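Periplasmic binding protein (Thermotoga lettingae TMO, PDB 4RY8) probably serves as the solute-binding component of a 5-methylthioribose transporter, capturing this thio-sugar in the periplasm. Local coordinates at residues L129-N143 and E197-A209. Numbering follows the deposited sequence.
Sequences LAVDFAGNANVIYVN and EANAVLAMWDEFA. With SR1 (5-S-methyl-5-thio-alpha-D-ribofuranose), chain G.
V142 and L202 form the straightest link between two neighbouring parallel strands, 137-142 and 200-203: V142 N reaches L202 O at 2.7 Å with an N-H...O angle of 178°. The bonds alternate in the staggered parallel pattern, I140 N to A200 O, L202 N to I140 O, and M204 N to V142 O. Where the pairing begins, a side-chain oxygen of N199 joins in. Rotation about its CA-CB bond (chi1 59°) sets CG between backbone N and carbonyl carbon, bringing the amide back toward strand 137-142; CG lies 3.9 Å from F133 CE2, OD1 accepts N138 N at 2.9 Å, and ND2 passes F133 CE2 at 3.7 Å while donating to a water that also bonds N136 O. N199 N and, weakly, A200 N both donate to N138 O. On one face L129, F133, V139, A200 and L202 pack together, with F133 CZ 3.8 Å from A200 CB; here too Y141 CE1 touches M204 CG, while its OH accepts N143 ND2 and also bonds D154. On the other, I140 CD1 presses tightly on A198 CB (3.4 Å), and V142 CG1 meets F208 CB at 3.7 Å. The W205 ring has SR1 C5 over one face and E207 CB over the other, so the end of strand 200-203 brings M204 and W205 to the sugar pocket between the binding protein's two alpha/beta lobes. In this lobe's sheet strands 167-173 and 226-230 flank the pair; the C-terminal end of helix 118-132 covers the V139 and L202 face, and helix 180-194 covers V201 and F208.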
# COMPACT_ATOMS: atom_id res chain seq x y z
N LEU C 129 3.03 9.47 -8.66
CA LEU C 129 3.98 10.36 -9.26
C LEU C 129 4.96 9.53 -10.14
O LEU C 129 5.25 9.92 -11.27
CB LEU C 129 4.74 11.15 -8.16
CG LEU C 129 5.75 12.22 -8.62
CD1 LEU C 129 6.11 13.14 -7.47
CD2 LEU C 129 7.02 11.61 -9.17
N ALA C 130 5.49 8.44 -9.61
CA ALA C 130 6.51 7.63 -10.30
C ALA C 130 6.05 7.11 -11.61
O ALA C 130 6.68 7.30 -12.61
CB ALA C 130 6.93 6.49 -9.39
N VAL C 131 4.90 6.47 -11.58
CA VAL C 131 4.25 5.98 -12.78
C VAL C 131 3.86 7.10 -13.81
O VAL C 131 4.04 6.92 -15.02
CB VAL C 131 3.02 5.12 -12.36
CG1 VAL C 131 2.15 4.77 -13.57
CG2 VAL C 131 3.50 3.87 -11.66
N ASP C 132 3.30 8.21 -13.35
CA ASP C 132 3.00 9.29 -14.26
C ASP C 132 4.20 9.81 -14.99
O ASP C 132 4.09 10.26 -16.12
CB ASP C 132 2.36 10.46 -13.52
CG ASP C 132 0.87 10.28 -13.30
OD1 ASP C 132 0.35 9.18 -13.63
OD2 ASP C 132 0.24 11.23 -12.80
N PHE C 133 5.36 9.79 -14.34
CA PHE C 133 6.59 10.20 -14.97
C PHE C 133 7.41 9.04 -15.57
O PHE C 133 8.58 9.25 -15.94
CB PHE C 133 7.42 10.99 -13.92
CG PHE C 133 6.97 12.40 -13.75
CD1 PHE C 133 5.93 12.72 -12.89
CD2 PHE C 133 7.59 13.43 -14.48
CE1 PHE C 133 5.52 14.02 -12.74
CE2 PHE C 133 7.19 14.73 -14.33
CZ PHE C 133 6.14 15.03 -13.47
N ALA C 134 6.83 7.84 -15.71
CA ALA C 134 7.59 6.66 -16.17
C ALA C 134 8.94 6.53 -15.45
O ALA C 134 9.92 6.19 -16.08
CB ALA C 134 7.84 6.66 -17.67
N GLY C 135 8.96 6.80 -14.15
CA GLY C 135 10.15 6.63 -13.30
C GLY C 135 11.29 7.61 -13.46
O GLY C 135 12.36 7.38 -12.86
N ASN C 136 11.10 8.67 -14.25
CA ASN C 136 12.05 9.80 -14.33
C ASN C 136 11.41 11.17 -14.00
O ASN C 136 10.54 11.66 -14.74
CB ASN C 136 12.67 9.87 -15.73
CG ASN C 136 13.53 8.67 -16.04
OD1 ASN C 136 14.58 8.45 -15.44
ND2 ASN C 136 13.06 7.86 -16.96
N ALA C 137 11.87 11.79 -12.91
CA ALA C 137 11.37 13.07 -12.46
C ALA C 137 12.36 13.73 -11.52
O ALA C 137 13.01 13.03 -10.75
CB ALA C 137 10.07 12.93 -11.70
N ASN C 138 12.35 15.07 -11.51
CA ASN C 138 13.09 15.90 -10.54
C ASN C 138 12.12 16.54 -9.51
O ASN C 138 11.48 17.56 -9.77
CB ASN C 138 13.86 16.99 -11.29
CG ASN C 138 14.91 16.44 -12.25
OD1 ASN C 138 15.11 16.97 -13.35
ND2 ASN C 138 15.58 15.39 -11.84
N VAL C 139 12.05 15.95 -8.33
CA VAL C 139 10.99 16.21 -7.40
C VAL C 139 11.41 17.16 -6.32
O VAL C 139 12.47 16.92 -5.65
CB VAL C 139 10.53 14.89 -6.73
CG1 VAL C 139 9.38 15.14 -5.76
CG2 VAL C 139 10.13 13.88 -7.79
N ILE C 140 10.58 18.19 -6.13
CA ILE C 140 10.54 19.03 -4.90
C ILE C 140 9.63 18.39 -3.88
O ILE C 140 8.43 18.28 -4.07
CB ILE C 140 10.15 20.49 -5.18
CG1 ILE C 140 11.22 21.11 -6.13
CG2 ILE C 140 10.01 21.28 -3.86
CD1 ILE C 140 10.86 22.42 -6.78
N TYR C 141 10.21 17.93 -2.79
CA TYR C 141 9.48 17.19 -1.75
C TYR C 141 9.10 18.16 -0.64
O TYR C 141 9.98 18.80 -0.02
CB TYR C 141 10.42 16.15 -1.17
CG TYR C 141 9.90 15.25 -0.07
CD1 TYR C 141 8.63 14.67 -0.11
CD2 TYR C 141 10.74 14.84 0.94
CE1 TYR C 141 8.21 13.83 0.88
CE2 TYR C 141 10.32 13.99 1.92
CZ TYR C 141 9.06 13.46 1.87
OH TYR C 141 8.69 12.58 2.82
N VAL C 142 7.82 18.23 -0.32
CA VAL C 142 7.37 19.14 0.73
C VAL C 142 6.82 18.34 1.90
O VAL C 142 5.73 17.71 1.84
CB VAL C 142 6.36 20.14 0.26
CG1 VAL C 142 6.29 21.28 1.26
CG2 VAL C 142 6.65 20.63 -1.15
N ASN C 143 7.63 18.30 2.96
CA ASN C 143 7.30 17.55 4.14
C ASN C 143 8.30 17.90 5.19
O ASN C 143 9.34 18.50 4.88
CB ASN C 143 7.36 16.04 3.86
CG ASN C 143 6.65 15.20 4.90
OD1 ASN C 143 5.81 15.69 5.68
ND2 ASN C 143 6.95 13.93 4.92
N GLU C 197 15.65 22.60 -12.72
CA GLU C 197 15.40 21.30 -13.34
C GLU C 197 14.17 20.59 -12.72
O GLU C 197 13.72 19.59 -13.26
CB GLU C 197 16.66 20.41 -13.28
CG GLU C 197 16.90 19.68 -11.95
CD GLU C 197 17.60 20.51 -10.86
OE1 GLU C 197 17.69 21.76 -10.98
OE2 GLU C 197 18.05 19.89 -9.87
N ALA C 198 13.62 21.11 -11.62
CA ALA C 198 12.57 20.41 -10.90
C ALA C 198 11.32 20.45 -11.77
O ALA C 198 11.05 21.46 -12.40
CB ALA C 198 12.34 21.05 -9.54
N ASN C 199 10.59 19.34 -11.86
CA ASN C 199 9.34 19.30 -12.65
C ASN C 199 8.17 18.58 -11.94
O ASN C 199 7.11 18.37 -12.52
CB ASN C 199 9.59 18.65 -14.02
CG ASN C 199 10.12 17.22 -13.92
OD1 ASN C 199 10.40 16.71 -12.83
ND2 ASN C 199 10.32 16.59 -15.05
N ALA C 200 8.34 18.20 -10.68
CA ALA C 200 7.21 17.65 -9.92
C ALA C 200 7.29 18.09 -8.49
O ALA C 200 8.36 18.34 -7.97
CB ALA C 200 7.20 16.13 -9.99
N VAL C 201 6.12 18.15 -7.85
CA VAL C 201 6.02 18.39 -6.41
C VAL C 201 5.24 17.26 -5.73
O VAL C 201 4.18 16.85 -6.17
CB VAL C 201 5.31 19.73 -6.10
CG1 VAL C 201 5.17 19.94 -4.58
CG2 VAL C 201 6.03 20.86 -6.79
N LEU C 202 5.79 16.80 -4.63
CA LEU C 202 5.14 15.83 -3.78
C LEU C 202 5.05 16.45 -2.39
O LEU C 202 6.04 16.68 -1.69
CB LEU C 202 5.94 14.53 -3.78
CG LEU C 202 5.43 13.44 -2.86
CD1 LEU C 202 4.10 12.92 -3.37
CD2 LEU C 202 6.49 12.33 -2.76
N ALA C 203 3.84 16.71 -1.99
CA ALA C 203 3.52 17.48 -0.78
C ALA C 203 2.63 16.64 0.10
O ALA C 203 1.50 16.29 -0.27
CB ALA C 203 2.83 18.77 -1.14
N MET C 204 3.12 16.35 1.29
CA MET C 204 2.50 15.34 2.16
C MET C 204 1.39 15.88 3.12
O MET C 204 0.96 15.18 4.00
CB MET C 204 3.64 14.59 2.88
CG MET C 204 4.50 13.64 2.00
SD MET C 204 3.47 12.51 0.95
CE MET C 204 4.71 11.30 0.51
N TRP C 205 0.95 17.12 2.95
CA TRP C 205 -0.25 17.67 3.65
C TRP C 205 -0.91 18.67 2.69
O TRP C 205 -0.18 19.36 2.01
CB TRP C 205 0.23 18.34 4.97
CG TRP C 205 -0.78 19.13 5.76
CD1 TRP C 205 -2.14 18.96 5.79
CD2 TRP C 205 -0.49 20.17 6.66
NE1 TRP C 205 -2.71 19.86 6.64
CE2 TRP C 205 -1.71 20.62 7.19
CE3 TRP C 205 0.70 20.79 7.06
CZ2 TRP C 205 -1.78 21.66 8.11
CZ3 TRP C 205 0.63 21.81 7.95
CH2 TRP C 205 -0.58 22.24 8.48
N ASP C 206 -2.27 18.75 2.56
CA ASP C 206 -2.82 19.68 1.60
C ASP C 206 -2.45 21.15 1.82
O ASP C 206 -2.43 21.91 0.86
CB ASP C 206 -4.38 19.52 1.34
CG ASP C 206 -5.24 19.76 2.59
OD1 ASP C 206 -4.73 19.98 3.70
OD2 ASP C 206 -6.51 19.76 2.44
N GLU C 207 -2.12 21.57 3.04
CA GLU C 207 -1.65 22.94 3.29
C GLU C 207 -0.28 23.24 2.64
O GLU C 207 -0.04 24.35 2.13
CB GLU C 207 -1.64 23.25 4.79
CG GLU C 207 -3.02 23.30 5.40
CD GLU C 207 -3.91 24.37 4.80
OE1 GLU C 207 -3.49 25.56 4.71
OE2 GLU C 207 -5.05 24.05 4.43
N PHE C 208 0.59 22.24 2.61
CA PHE C 208 1.86 22.36 1.90
C PHE C 208 1.55 22.46 0.38
O PHE C 208 2.06 23.31 -0.33
CB PHE C 208 2.72 21.11 2.09
CG PHE C 208 3.34 20.92 3.47
CD1 PHE C 208 3.82 21.97 4.25
CD2 PHE C 208 3.57 19.63 3.90
CE1 PHE C 208 4.39 21.70 5.48
CE2 PHE C 208 4.16 19.36 5.11
CZ PHE C 208 4.59 20.40 5.89
N ALA C 209 0.69 21.57 -0.10
CA ALA C 209 0.33 21.54 -1.53
C ALA C 209 -0.23 22.89 -2.01
O ALA C 209 0.16 23.39 -3.05
CB ALA C 209 -0.68 20.42 -1.80
CS SR1 G . 0.92 18.55 10.43
S SR1 G . 0.40 16.85 10.27
C5 SR1 G . -0.73 17.17 8.90
C4 SR1 G . -1.43 15.89 8.44
O4 SR1 G . -2.09 15.38 9.56
C1 SR1 G . -3.40 14.89 9.22
O1 SR1 G . -3.41 13.53 9.47
C2 SR1 G . -3.68 15.17 7.75
O2 SR1 G . -3.80 14.03 6.87
C3 SR1 G . -2.50 16.05 7.38
O3 SR1 G . -2.00 15.69 6.10
O HOH W 1 11.43 13.93 -16.00